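Local coordinates for chitin-binding type-4 domain-containing protein (Photorhabdus laumondii subsp. laumondii, PDB 6T5Z) that acts as a copper-dependent lytic polysaccharide monooxygenase of family AA10, probably cleaving chitin chains by oxidation, at residues Y3-G8 and E81-I86; K39-A44 and L110-F115; I73-G78 and C138-G143; E96-K101 and S117-F122. All blocks are in the same frame, centred on the assembly; numbering follows the deposited sequence. Where two conformers were deposited one is given.

How the contacts relate
From the N terminus, segment 3-8, on strand 2-6, finds its partner only at 81-86, and contact 1 closes this first long loop. Before that point the chain has already laid down 39-44 and 73-78, so contact 1 crosses contact 3, and contact 2, completed at 110-115, crosses contacts 1, 3 and 4. Contact 4 pairs 96-101 with 117-122, entirely within the longer excursion that contact 3 ends at 138-143, and follows contact 1 in series. Contact 1 belongs to the three-stranded sheet and contact 4 to the mixed sheet; contact 3 joins the two, helped by the Cys121-Cys138 disulfide. Contact 2 ties two loops that pack on the mixed sheet, touching contact 4 through Lys101.

Contact 1 (Y3-G8 and E81-I86); sequences YIDSPG and EFQWEI
Ile4 sets its CG1 over one face of the Trp84 indole, the two side chains crossing at a slant: CG1 sits 3.4 Å from the centroid of the five-membered ring, 14° off the normal, a close CH-pi contact. With CG1 of Ile4 beside the backbone N (chi1 -62°) and the chain extended beyond it, CD1 continues over the same ring and ends 3.5 Å from Trp84 NE1. The indole N-H itself is taken up by Tyr97 OH. On the opposite face of the sheet the Tyr3 ring receives Glu85 CB, 3.9 Å from Tyr3 CZ and displaced toward the rim.

Next to them, Asp5 divides its carboxylate between two neighbours. Asp5 OD2 accepts an almost straight bond from Gln83 NE2 (2.9 Å, 175°), which comes from the syn side but tilted out of the carboxylate plane, with the acceptor in the Gln83 amide plane. Asp5 OD1 lies 2.6 Å from Glu85 OE2, the two carboxylate planes nearly perpendicular; at this separation one acid probably carries a proton. A water links Ser6 OG to Glu81 O, while Pro7, after a cis peptide, brings CD within 3.7 Å of Phe82 CD2. The backbones bond from Tyr3 N to Glu85 O and from Glu85 N to Tyr3 O, pairing the edge strand with the central strand of the three-stranded antiparallel sheet in the LPMO beta-sandwich.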
loop_
_atom_site.group_PDB
_atom_site.type_symbol
_atom_site.label_atom_id
_atom_site.label_comp_id
_atom_site.label_asym_id
_atom_site.label_seq_id
_atom_site.Cartn_x
_atom_site.Cartn_y
_atom_site.Cartn_z
ATOM N N TYR A 3 6.087 6.469 3.300
ATOM C CA TYR A 3 5.971 5.173 2.647
ATOM C C TYR A 3 6.106 4.074 3.692
ATOM O O TYR A 3 6.566 4.308 4.813
ATOM C CB TYR A 3 7.030 5.020 1.544
ATOM C CG TYR A 3 8.433 5.183 2.067
ATOM C CD1 TYR A 3 9.119 4.104 2.602
ATOM C CD2 TYR A 3 9.073 6.422 2.039
ATOM C CE1 TYR A 3 10.400 4.242 3.095
ATOM C CE2 TYR A 3 10.366 6.565 2.527
ATOM C CZ TYR A 3 11.015 5.467 3.055
ATOM O OH TYR A 3 12.300 5.589 3.551
ATOM N N ILE A 4 5.696 2.865 3.314
ATOM C CA ILE A 4 5.787 1.690 4.173
ATOM C C ILE A 4 7.065 0.933 3.834
ATOM O O ILE A 4 7.272 0.544 2.673
ATOM C CB ILE A 4 4.560 0.785 4.003
ATOM C CG1 ILE A 4 3.301 1.548 4.431
ATOM C CG2 ILE A 4 4.750 -0.510 4.802
ATOM C CD1 ILE A 4 2.005 0.746 4.239
ATOM N N ASP A 5 7.920 0.713 4.839
ATOM C CA ASP A 5 9.152 -0.043 4.628
ATOM C C ASP A 5 9.177 -1.382 5.365
ATOM O O ASP A 5 10.198 -2.080 5.323
ATOM C CB ASP A 5 10.388 0.792 4.986
ATOM C CG ASP A 5 10.478 1.162 6.452
ATOM O OD1 ASP A 5 11.541 1.706 6.825
ATOM O OD2 ASP A 5 9.517 0.951 7.216
ATOM N N SER A 6 8.080 -1.778 6.001
ATOM C CA SER A 6 8.008 -3.100 6.630
ATOM C C SER A 6 6.548 -3.509 6.804
ATOM O O SER A 6 5.816 -2.844 7.525
ATOM C CB SER A 6 8.719 -3.111 7.980
ATOM O OG SER A 6 8.621 -4.397 8.591
ATOM N N PRO A 7 6.091 -4.568 6.112
ATOM C CA PRO A 7 6.736 -5.274 4.993
ATOM C C PRO A 7 6.996 -4.260 3.895
ATOM O O PRO A 7 6.137 -3.383 3.697
ATOM C CB PRO A 7 5.702 -6.326 4.569
ATOM C CG PRO A 7 4.410 -5.921 5.237
ATOM C CD PRO A 7 4.745 -5.087 6.417
ATOM N N GLY A 8 8.162 -4.322 3.250
ATOM C CA GLY A 8 8.530 -3.289 2.298
ATOM C C GLY A 8 7.510 -3.144 1.184
ATOM O O GLY A 8 7.130 -4.140 0.553
ATOM N N GLU A 81 2.365 -6.334 11.345
ATOM C CA GLU A 81 2.619 -4.941 11.678
ATOM C C GLU A 81 3.109 -4.215 10.438
ATOM O O GLU A 81 3.983 -4.722 9.721
ATOM C CB GLU A 81 3.679 -4.805 12.786
ATOM C CG GLU A 81 3.270 -5.356 14.138
ATOM C CD GLU A 81 4.250 -4.974 15.225
ATOM O OE1 GLU A 81 5.314 -4.400 14.898
ATOM O OE2 GLU A 81 3.958 -5.242 16.407
ATOM N N PHE A 82 2.577 -3.019 10.203
ATOM C CA PHE A 82 3.008 -2.148 9.120
ATOM C C PHE A 82 3.742 -0.946 9.697
ATOM O O PHE A 82 3.243 -0.292 10.618
ATOM C CB PHE A 82 1.812 -1.683 8.286
ATOM C CG PHE A 82 1.029 -2.809 7.687
ATOM C CD1 PHE A 82 -0.076 -3.322 8.342
ATOM C CD2 PHE A 82 1.410 -3.377 6.480
ATOM C CE1 PHE A 82 -0.799 -4.353 7.807
ATOM C CE2 PHE A 82 0.684 -4.426 5.932
ATOM C CZ PHE A 82 -0.434 -4.908 6.598
ATOM N N GLN A 83 4.909 -0.642 9.146
ATOM C CA GLN A 83 5.715 0.494 9.585
ATOM C C GLN A 83 5.794 1.523 8.466
ATOM O O GLN A 83 6.249 1.202 7.359
ATOM C CB GLN A 83 7.123 0.061 9.991
ATOM C CG GLN A 83 7.992 1.195 10.512
ATOM C CD GLN A 83 9.351 0.699 10.973
ATOM O OE1 GLN A 83 9.602 0.560 12.175
ATOM N NE2 GLN A 83 10.235 0.408 10.014
ATOM N N TRP A 84 5.384 2.753 8.772
ATOM C CA TRP A 84 5.528 3.897 7.881
ATOM C C TRP A 84 6.711 4.753 8.306
ATOM O O TRP A 84 6.886 5.031 9.496
ATOM C CB TRP A 84 4.276 4.777 7.890
ATOM C CG TRP A 84 3.054 4.247 7.180
ATOM C CD1 TRP A 84 2.187 3.288 7.622
ATOM C CD2 TRP A 84 2.541 4.700 5.920
ATOM N NE1 TRP A 84 1.173 3.108 6.711
ATOM C CE2 TRP A 84 1.365 3.969 5.660
ATOM C CE3 TRP A 84 2.963 5.660 4.986
ATOM C CZ2 TRP A 84 0.621 4.145 4.495
ATOM C CZ3 TRP A 84 2.212 5.841 3.834
ATOM C CH2 TRP A 84 1.058 5.088 3.601
ATOM N N GLU A 85 7.498 5.200 7.315
ATOM C CA GLU A 85 8.490 6.258 7.474
ATOM C C GLU A 85 7.830 7.554 7.013
ATOM O O GLU A 85 7.464 7.695 5.838
ATOM C CB GLU A 85 9.758 5.958 6.667
ATOM C CG GLU A 85 10.405 4.624 6.991
ATOM C CD GLU A 85 11.198 4.630 8.296
ATOM O OE1 GLU A 85 11.293 5.690 8.940
ATOM O OE2 GLU A 85 11.746 3.569 8.676
ATOM N N ILE A 86 7.634 8.478 7.946
ATOM C CA ILE A 86 6.883 9.707 7.699
ATOM C C ILE A 86 7.906 10.810 7.445
ATOM O O ILE A 86 8.393 11.464 8.373
ATOM C CB ILE A 86 5.962 10.027 8.869
ATOM C CG1 ILE A 86 5.016 8.848 9.115
ATOM C CG2 ILE A 86 5.199 11.342 8.638
ATOM C CD1 ILE A 86 4.138 8.508 7.917
HETATM O O HOH W 1 6.617 -4.976 10.129
#

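Contact 2 (K39-A44 and L110-F115); sequences KGFPQA and LTREQF
Two loops, one following strand 36-38 and the other leading toward strand 121-126, are joined by Arg112, whose guanidinium reaches the backbone carbonyls of Pro42 and Ala44. Arg112 NE gives a nearly straight bond to Pro42 O (2.8 Å, 170°), directed onto a lone pair in the carbonyl plane. Arg112 NH2 meets Ala44 O at 2.9 Å, but from well above that carbonyl's plane and with a more bent N-H. Both oxygens lie near the guanidinium plane, so its rotation is fixed from the edge. Pro46 O also accepts from NH2, and Asp48 forms a salt bridge with NH1, which would balance the positive charge.

The arginine starts from the first residue of a type I beta turn, Arg112 to Phe115. Just before it, Thr111 OG1 accepts from Gln114 N at 3.2 Å in an ST motif. On the facing loop, a backbone bond from Ala44 N to Gly40 O (2.9 Å) bends the chain and presents the two carbonyls together.

Phe41 packs against one face of the guanidinium, its CE1 3.8 Å from Arg112 CZ; the ring and guanidinium planes are inclined by 54° rather than stacked. Its CG stands opposite the backbone N (chi1 -176°), which carries the ring alongside the arginine. Pro42, joined to Phe41 by a cis peptide, places its own CB over the centre of the Phe41 ring. Farther in, Phe41 CZ approaches Phe115 CD2 at 4.4 Å, and both rings touch Phe98 and Leu151 of the mixed sheet.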
loop_
_atom_site.group_PDB
_atom_site.type_symbol
_atom_site.label_atom_id
_atom_site.label_comp_id
_atom_site.label_asym_id
_atom_site.label_seq_id
_atom_site.Cartn_x
_atom_site.Cartn_y
_atom_site.Cartn_z
ATOM N N LYS A 39 -8.297 11.314 -1.048
ATOM C CA LYS A 39 -8.645 10.333 -0.029
ATOM C C LYS A 39 -9.947 9.626 -0.403
ATOM O O LYS A 39 -10.596 9.939 -1.407
ATOM C CB LYS A 39 -8.770 11.001 1.344
ATOM C CG LYS A 39 -9.915 12.022 1.442
ATOM C CD LYS A 39 -10.058 12.640 2.829
ATOM C CE LYS A 39 -8.889 13.553 3.171
ATOM N NZ LYS A 39 -9.187 14.361 4.405
ATOM N N GLY A 40 -10.339 8.656 0.413
ATOM C CA GLY A 40 -11.667 8.086 0.320
ATOM C C GLY A 40 -11.801 6.817 -0.498
ATOM O O GLY A 40 -12.926 6.449 -0.852
ATOM N N PHE A 41 -10.700 6.154 -0.836
ATOM C CA PHE A 41 -10.794 4.839 -1.443
ATOM C C PHE A 41 -11.634 3.897 -0.568
ATOM O O PHE A 41 -11.454 3.873 0.641
ATOM C CB PHE A 41 -9.384 4.268 -1.649
ATOM C CG PHE A 41 -9.369 2.959 -2.357
ATOM C CD1 PHE A 41 -9.282 2.905 -3.742
ATOM C CD2 PHE A 41 -9.449 1.775 -1.642
ATOM C CE1 PHE A 41 -9.275 1.687 -4.395
ATOM C CE2 PHE A 41 -9.444 0.564 -2.288
ATOM C CZ PHE A 41 -9.353 0.517 -3.670
ATOM N N PRO A 42 -12.535 3.100 -1.172
ATOM C CA PRO A 42 -12.821 2.943 -2.608
ATOM C C PRO A 42 -13.940 3.823 -3.177
ATOM O O PRO A 42 -14.182 3.775 -4.387
ATOM C CB PRO A 42 -13.234 1.474 -2.701
ATOM C CG PRO A 42 -13.957 1.248 -1.406
ATOM C CD PRO A 42 -13.140 2.014 -0.381
ATOM N N GLN A 43 -14.632 4.585 -2.327
ATOM C CA GLN A 43 -15.716 5.433 -2.827
ATOM C C GLN A 43 -15.179 6.560 -3.701
ATOM O O GLN A 43 -15.889 7.051 -4.585
ATOM C CB GLN A 43 -16.530 5.999 -1.659
ATOM C CG GLN A 43 -17.318 4.958 -0.865
ATOM C CD GLN A 43 -16.467 4.110 0.077
ATOM O OE1 GLN A 43 -15.473 4.586 0.654
ATOM N NE2 GLN A 43 -16.858 2.839 0.243
ATOM N N ALA A 44 -13.941 6.980 -3.464
ATOM C CA ALA A 44 -13.250 7.938 -4.321
ATOM C C ALA A 44 -11.797 7.485 -4.434
ATOM O O ALA A 44 -11.465 6.316 -4.202
ATOM C CB ALA A 44 -13.377 9.371 -3.783
ATOM N N LEU A 110 -5.025 -4.043 -10.900
ATOM C CA LEU A 110 -5.642 -3.798 -9.606
ATOM C C LEU A 110 -6.811 -2.837 -9.769
ATOM O O LEU A 110 -6.671 -1.762 -10.354
ATOM C CB LEU A 110 -4.631 -3.221 -8.628
ATOM C CG LEU A 110 -3.445 -4.105 -8.239
ATOM C CD1 LEU A 110 -2.449 -3.304 -7.388
ATOM C CD2 LEU A 110 -3.946 -5.328 -7.476
ATOM N N THR A 111 -7.962 -3.231 -9.243
ATOM C CA THR A 111 -9.201 -2.479 -9.351
ATOM C C THR A 111 -9.952 -2.638 -8.038
ATOM O O THR A 111 -9.558 -3.419 -7.170
ATOM C CB THR A 111 -10.103 -2.992 -10.475
ATOM O OG1 THR A 111 -10.487 -4.332 -10.157
ATOM C CG2 THR A 111 -9.394 -2.992 -11.823
ATOM N N ARG A 112 -11.075 -1.933 -7.914
ATOM C CA ARG A 112 -11.895 -2.105 -6.722
ATOM C C ARG A 112 -12.478 -3.506 -6.661
ATOM O O ARG A 112 -12.594 -4.084 -5.575
ATOM C CB ARG A 112 -12.993 -1.039 -6.686
ATOM C CG ARG A 112 -12.411 0.323 -6.382
ATOM C CD ARG A 112 -13.224 1.477 -6.952
ATOM N NE ARG A 112 -12.672 2.740 -6.464
ATOM C CZ ARG A 112 -11.553 3.299 -6.924
ATOM N NH1 ARG A 112 -10.866 2.707 -7.891
ATOM N NH2 ARG A 112 -11.114 4.445 -6.404
ATOM N N GLU A 113 -12.798 -4.088 -7.818
ATOM C CA GLU A 113 -13.308 -5.451 -7.842
ATOM C C GLU A 113 -12.247 -6.447 -7.384
ATOM O O GLU A 113 -12.589 -7.500 -6.834
ATOM C CB GLU A 113 -13.813 -5.779 -9.249
ATOM C CG GLU A 113 -14.607 -7.060 -9.363
ATOM C CD GLU A 113 -13.743 -8.271 -9.645
ATOM O OE1 GLU A 113 -12.593 -8.101 -10.119
ATOM O OE2 GLU A 113 -14.217 -9.400 -9.392
ATOM N N GLN A 114 -10.958 -6.120 -7.569
ATOM C CA GLN A 114 -9.889 -7.016 -7.143
ATOM C C GLN A 114 -9.640 -6.969 -5.642
ATOM O O GLN A 114 -9.028 -7.902 -5.103
ATOM C CB GLN A 114 -8.598 -6.674 -7.892
ATOM C CG GLN A 114 -8.655 -6.998 -9.390
ATOM C CD GLN A 114 -7.949 -8.300 -9.734
ATOM O OE1 GLN A 114 -8.395 -9.387 -9.356
ATOM N NE2 GLN A 114 -6.838 -8.193 -10.472
ATOM N N PHE A 115 -10.099 -5.915 -4.964
ATOM C CA PHE A 115 -9.871 -5.699 -3.541
ATOM C C PHE A 115 -11.141 -5.970 -2.751
ATOM O O PHE A 115 -12.249 -5.770 -3.247
ATOM C CB PHE A 115 -9.430 -4.251 -3.276
ATOM C CG PHE A 115 -7.964 -4.009 -3.468
ATOM C CD1 PHE A 115 -7.060 -4.419 -2.509
ATOM C CD2 PHE A 115 -7.493 -3.340 -4.593
ATOM C CE1 PHE A 115 -5.692 -4.192 -2.675
ATOM C CE2 PHE A 115 -6.134 -3.105 -4.761
ATOM C CZ PHE A 115 -5.236 -3.529 -3.792
#

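Contact 3 (I73-G78 and C138-G143); sequences IPITAG and CTLPEG
Leu140 N donates an almost perfectly straight hydrogen bond to Gly78 O (2.9 Å, 177°), the one hydrogen bond between 73-78 and 138-143. The donor stands 43° out of the carbonyl plane, so the N-H approaches from above rather than along a lone pair. Leu140 CB lies 3.6 Å from Gly78 O, and Thr139 CG2 comes to 4.0 Å from Gly78 O from a direction roughly at right angles to it.

The rest of the contact is made by one branch of the leucine. Leu140 has CG anti to its carbonyl carbon (chi1 -71°), and CD1 reaches the turn after strand 73-76, resting 3.9 Å from Ala77 CA. Beyond it, the end of Ile75 comes in at an oblique angle, its CD1 4.1 Å from Leu140 CD1. The backbone angles of Gly78, phi positive, would press a CB against the Ala77 carbonyl O, a conformation that suits glycine.

The next shell holds these groups in place. Ile75 is backed by Ile80, Thr169 and Ile171, Ala77 by Ile171, and Leu140 by Ile99; just before, Cys138 is tied to Cys121 by a disulfide. Strand 73-76 runs parallel to strand 161-172 in the mixed sheet, whereas 133-139 is an outer strand of the three-stranded sheet next to 79-86, and this contact joins the two sheets of the sandwich where the chain passes from 73-76 into 79-86.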
loop_
_atom_site.group_PDB
_atom_site.type_symbol
_atom_site.label_atom_id
_atom_site.label_comp_id
_atom_site.label_asym_id
_atom_site.label_seq_id
_atom_site.Cartn_x
_atom_site.Cartn_y
_atom_site.Cartn_z
ATOM N N ILE A 73 7.099 -9.940 -0.458
ATOM C CA ILE A 73 7.580 -10.132 0.909
ATOM C C ILE A 73 6.928 -11.393 1.462
ATOM O O ILE A 73 5.691 -11.496 1.452
ATOM C CB ILE A 73 7.244 -8.925 1.809
ATOM C CG1 ILE A 73 7.703 -7.603 1.173
ATOM C CG2 ILE A 73 7.853 -9.113 3.185
ATOM C CD1 ILE A 73 9.215 -7.510 0.934
ATOM N N PRO A 74 7.698 -12.361 1.957
ATOM C CA PRO A 74 7.088 -13.536 2.596
ATOM C C PRO A 74 6.557 -13.196 3.981
ATOM O O PRO A 74 7.271 -12.639 4.815
ATOM C CB PRO A 74 8.239 -14.545 2.672
ATOM C CG PRO A 74 9.497 -13.711 2.610
ATOM C CD PRO A 74 9.169 -12.462 1.836
ATOM N N ILE A 75 5.297 -13.555 4.227
ATOM C CA ILE A 75 4.664 -13.329 5.519
ATOM C C ILE A 75 3.804 -14.536 5.870
ATOM O O ILE A 75 3.334 -15.271 5.001
ATOM C CB ILE A 75 3.810 -12.036 5.546
ATOM C CG1 ILE A 75 2.754 -12.054 4.452
ATOM C CG2 ILE A 75 4.679 -10.799 5.400
ATOM C CD1 ILE A 75 1.737 -10.913 4.581
ATOM N N THR A 76 3.614 -14.753 7.168
ATOM C CA THR A 76 2.738 -15.810 7.647
ATOM C C THR A 76 1.407 -15.205 8.067
ATOM O O THR A 76 1.365 -14.130 8.676
ATOM C CB THR A 76 3.368 -16.575 8.815
ATOM O OG1 THR A 76 4.575 -17.203 8.374
ATOM C CG2 THR A 76 2.417 -17.652 9.331
ATOM N N ALA A 77 0.323 -15.887 7.710
ATOM C CA ALA A 77 -1.010 -15.399 8.029
ATOM C C ALA A 77 -1.166 -15.208 9.531
ATOM O O ALA A 77 -0.548 -15.903 10.349
ATOM C CB ALA A 77 -2.080 -16.359 7.508
ATOM N N GLY A 78 -1.998 -14.231 9.891
ATOM C CA GLY A 78 -2.245 -13.884 11.275
ATOM C C GLY A 78 -1.861 -12.441 11.538
ATOM O O GLY A 78 -2.076 -11.564 10.699
ATOM N N CYS A 138 -2.015 -5.093 13.119
ATOM C CA CYS A 138 -3.174 -5.577 12.382
ATOM C C CYS A 138 -3.245 -7.098 12.458
ATOM O O CYS A 138 -2.331 -7.772 12.943
ATOM C CB CYS A 138 -3.130 -5.130 10.911
ATOM S SG CYS A 138 -3.011 -3.363 10.659
ATOM N N THR A 139 -4.350 -7.638 11.951
ATOM C CA THR A 139 -4.533 -9.076 11.814
ATOM C C THR A 139 -5.115 -9.341 10.437
ATOM O O THR A 139 -6.095 -8.701 10.050
ATOM C CB THR A 139 -5.457 -9.644 12.896
ATOM O OG1 THR A 139 -4.954 -9.289 14.188
ATOM C CG2 THR A 139 -5.502 -11.175 12.798
ATOM N N LEU A 140 -4.504 -10.267 9.700
ATOM C CA LEU A 140 -4.999 -10.625 8.377
ATOM C C LEU A 140 -6.323 -11.383 8.482
ATOM O O LEU A 140 -6.594 -12.030 9.497
ATOM C CB LEU A 140 -3.973 -11.485 7.641
ATOM C CG LEU A 140 -2.716 -10.742 7.198
ATOM C CD1 LEU A 140 -1.609 -11.728 6.819
ATOM C CD2 LEU A 140 -3.071 -9.873 6.002
ATOM N N PRO A 141 -7.171 -11.306 7.453
ATOM C CA PRO A 141 -8.414 -12.082 7.474
ATOM C C PRO A 141 -8.107 -13.564 7.423
ATOM O O PRO A 141 -7.028 -13.984 6.999
ATOM C CB PRO A 141 -9.151 -11.624 6.210
ATOM C CG PRO A 141 -8.479 -10.375 5.779
ATOM C CD PRO A 141 -7.058 -10.496 6.228
ATOM N N GLU A 142 -9.075 -14.364 7.857
ATOM C CA GLU A 142 -8.857 -15.802 7.890
ATOM C C GLU A 142 -8.857 -16.383 6.483
ATOM O O GLU A 142 -9.486 -15.854 5.560
ATOM C CB GLU A 142 -9.919 -16.492 8.745
ATOM C CG GLU A 142 -9.900 -16.068 10.205
ATOM N N GLY A 143 -8.134 -17.491 6.326
ATOM C CA GLY A 143 -8.161 -18.222 5.078
ATOM C C GLY A 143 -7.272 -17.677 3.991
ATOM O O GLY A 143 -7.416 -18.071 2.831
#

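Contact 4 (E96-K101 and S117-F122); sequences EYFITK and STPFCF
Tyr97 bonds antiparallel to two successive residues, its N donating to Cys121 O (3.0 Å) and its O accepting from Phe120 N (2.8 Å). Because Phe120 and Cys121 both face Tyr97, this is a classic beta bulge in the pairing of strands 121-126 and 92-99 of the mixed sheet. The Phe120 ring lies against strand 92-99: chi1 of 67° turns it there, with CZ 3.6 Å from Tyr97 CB. Phe98 O lies in the plane of this ring at its edge, 3.6 Å from Phe120 CE2, and Ile99 CB packs close to the same CE2.

On the other side of the strand, Phe98 and Pro119 run alongside each other in the same direction; Pro119 CB sits 4.2 Å from the Phe98 ring centroid, 9° off its normal. Ser117 O meets that ring at its edge. A water bridges Ile99 N to Thr118 O where the two segments have separated. At the opposite end Glu96 OE1 lies in the plane of the Phe122 ring, 3.4 Å from its CD2, with the carboxylate turned 68° from the ring. The hydroxyl of Tyr97 hydrogen-bonds to Asn136.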
loop_
_atom_site.group_PDB
_atom_site.type_symbol
_atom_site.label_atom_id
_atom_site.label_comp_id
_atom_site.label_asym_id
_atom_site.label_seq_id
_atom_site.Cartn_x
_atom_site.Cartn_y
_atom_site.Cartn_z
ATOM N N GLU A 96 -5.112 2.790 7.309
ATOM C CA GLU A 96 -6.000 1.668 7.047
ATOM C C GLU A 96 -5.416 0.790 5.952
ATOM O O GLU A 96 -4.559 1.221 5.169
ATOM C CB GLU A 96 -7.406 2.139 6.665
ATOM C CG GLU A 96 -7.464 2.849 5.344
ATOM C CD GLU A 96 -8.893 3.216 4.928
ATOM O OE1 GLU A 96 -9.845 2.949 5.690
ATOM O OE2 GLU A 96 -9.041 3.779 3.830
ATOM N N TYR A 97 -5.887 -0.459 5.912
ATOM C CA TYR A 97 -5.284 -1.492 5.072
ATOM C C TYR A 97 -6.373 -2.328 4.421
ATOM O O TYR A 97 -7.301 -2.779 5.102
ATOM C CB TYR A 97 -4.327 -2.369 5.902
ATOM C CG TYR A 97 -3.224 -1.524 6.480
ATOM C CD1 TYR A 97 -3.371 -0.893 7.712
ATOM C CD2 TYR A 97 -2.041 -1.323 5.770
ATOM C CE1 TYR A 97 -2.367 -0.070 8.226
ATOM C CE2 TYR A 97 -1.044 -0.520 6.270
ATOM C CZ TYR A 97 -1.209 0.111 7.487
ATOM O OH TYR A 97 -0.193 0.901 7.974
ATOM N N PHE A 98 -6.263 -2.497 3.104
ATOM C CA PHE A 98 -7.111 -3.354 2.295
ATOM C C PHE A 98 -6.279 -4.528 1.786
ATOM O O PHE A 98 -5.060 -4.431 1.656
ATOM C CB PHE A 98 -7.684 -2.580 1.101
ATOM C CG PHE A 98 -8.571 -1.425 1.480
ATOM C CD1 PHE A 98 -9.950 -1.570 1.457
ATOM C CD2 PHE A 98 -8.031 -0.178 1.822
ATOM C CE1 PHE A 98 -10.792 -0.506 1.790
ATOM C CE2 PHE A 98 -8.864 0.885 2.157
ATOM C CZ PHE A 98 -10.249 0.720 2.136
ATOM N N ILE A 99 -6.935 -5.637 1.458
ATOM C CA ILE A 99 -6.216 -6.741 0.837
ATOM C C ILE A 99 -7.012 -7.250 -0.355
ATOM O O ILE A 99 -8.236 -7.103 -0.420
ATOM C CB ILE A 99 -5.900 -7.869 1.848
ATOM C CG1 ILE A 99 -4.856 -8.840 1.273
ATOM C CG2 ILE A 99 -7.175 -8.596 2.295
ATOM C CD1 ILE A 99 -4.265 -9.752 2.321
ATOM N N THR A 100 -6.292 -7.812 -1.329
ATOM C CA THR A 100 -6.945 -8.409 -2.484
ATOM C C THR A 100 -7.896 -9.514 -2.038
ATOM O O THR A 100 -7.690 -10.165 -1.008
ATOM C CB THR A 100 -5.901 -8.982 -3.456
ATOM O OG1 THR A 100 -4.835 -9.607 -2.719
ATOM C CG2 THR A 100 -5.322 -7.870 -4.320
ATOM N N LYS A 101 -8.958 -9.704 -2.817
ATOM C CA LYS A 101 -9.927 -10.757 -2.546
ATOM C C LYS A 101 -9.298 -12.132 -2.711
ATOM O O LYS A 101 -8.362 -12.324 -3.495
ATOM C CB LYS A 101 -11.116 -10.660 -3.502
ATOM C CG LYS A 101 -12.090 -9.544 -3.228
ATOM C CD LYS A 101 -13.148 -9.481 -4.332
ATOM C CE LYS A 101 -14.195 -8.422 -4.031
ATOM N NZ LYS A 101 -14.972 -8.024 -5.237
ATOM N N SER A 117 -13.884 -4.792 -0.262
ATOM C CA SER A 117 -14.459 -3.452 -0.291
ATOM C C SER A 117 -14.184 -2.666 0.983
ATOM O O SER A 117 -14.204 -1.436 0.952
ATOM C CB SER A 117 -15.962 -3.520 -0.548
ATOM O OG SER A 117 -16.636 -4.059 0.577
ATOM N N THR A 118 -13.928 -3.332 2.091
ATOM C CA THR A 118 -13.668 -2.631 3.333
ATOM C C THR A 118 -12.297 -3.031 3.851
ATOM O O THR A 118 -11.775 -4.093 3.486
ATOM C CB THR A 118 -14.736 -2.951 4.389
ATOM O OG1 THR A 118 -14.759 -4.362 4.614
ATOM C CG2 THR A 118 -16.107 -2.466 3.934
ATOM N N PRO A 119 -11.668 -2.189 4.668
ATOM C CA PRO A 119 -10.334 -2.512 5.176
ATOM C C PRO A 119 -10.381 -3.648 6.181
ATOM O O PRO A 119 -11.361 -3.811 6.912
ATOM C CB PRO A 119 -9.897 -1.208 5.854
ATOM C CG PRO A 119 -11.177 -0.584 6.291
ATOM C CD PRO A 119 -12.122 -0.865 5.143
ATOM N N PHE A 120 -9.288 -4.420 6.244
ATOM C CA PHE A 120 -9.176 -5.403 7.315
ATOM C C PHE A 120 -8.504 -4.837 8.556
ATOM O O PHE A 120 -8.431 -5.532 9.574
ATOM C CB PHE A 120 -8.407 -6.650 6.852
ATOM C CG PHE A 120 -6.948 -6.403 6.556
ATOM C CD1 PHE A 120 -5.980 -6.520 7.549
ATOM C CD2 PHE A 120 -6.549 -6.070 5.275
ATOM C CE1 PHE A 120 -4.633 -6.311 7.261
ATOM C CE2 PHE A 120 -5.206 -5.864 4.968
ATOM C CZ PHE A 120 -4.251 -5.967 5.967
ATOM N N CYS A 121 -8.007 -3.604 8.497
ATOM C CA CYS A 121 -7.331 -3.013 9.640
ATOM C C CYS A 121 -7.484 -1.501 9.542
ATOM O O CYS A 121 -7.337 -0.931 8.460
ATOM C CB CYS A 121 -5.851 -3.434 9.677
ATOM S SG CYS A 121 -4.924 -2.809 11.097
ATOM N N PHE A 122 -7.798 -0.860 10.669
ATOM C CA PHE A 122 -8.099 0.570 10.671
ATOM C C PHE A 122 -7.689 1.155 12.010
ATOM O O PHE A 122 -8.163 0.696 13.054
ATOM C CB PHE A 122 -9.597 0.813 10.424
ATOM C CG PHE A 122 -9.973 2.265 10.314
ATOM C CD1 PHE A 122 -10.293 3.003 11.447
ATOM C CD2 PHE A 122 -10.067 2.882 9.070
ATOM C CE1 PHE A 122 -10.641 4.353 11.342
ATOM C CE2 PHE A 122 -10.422 4.219 8.969
ATOM C CZ PHE A 122 -10.718 4.950 10.102
HETATM O O HOH W 2 -9.413 -5.594 3.003
#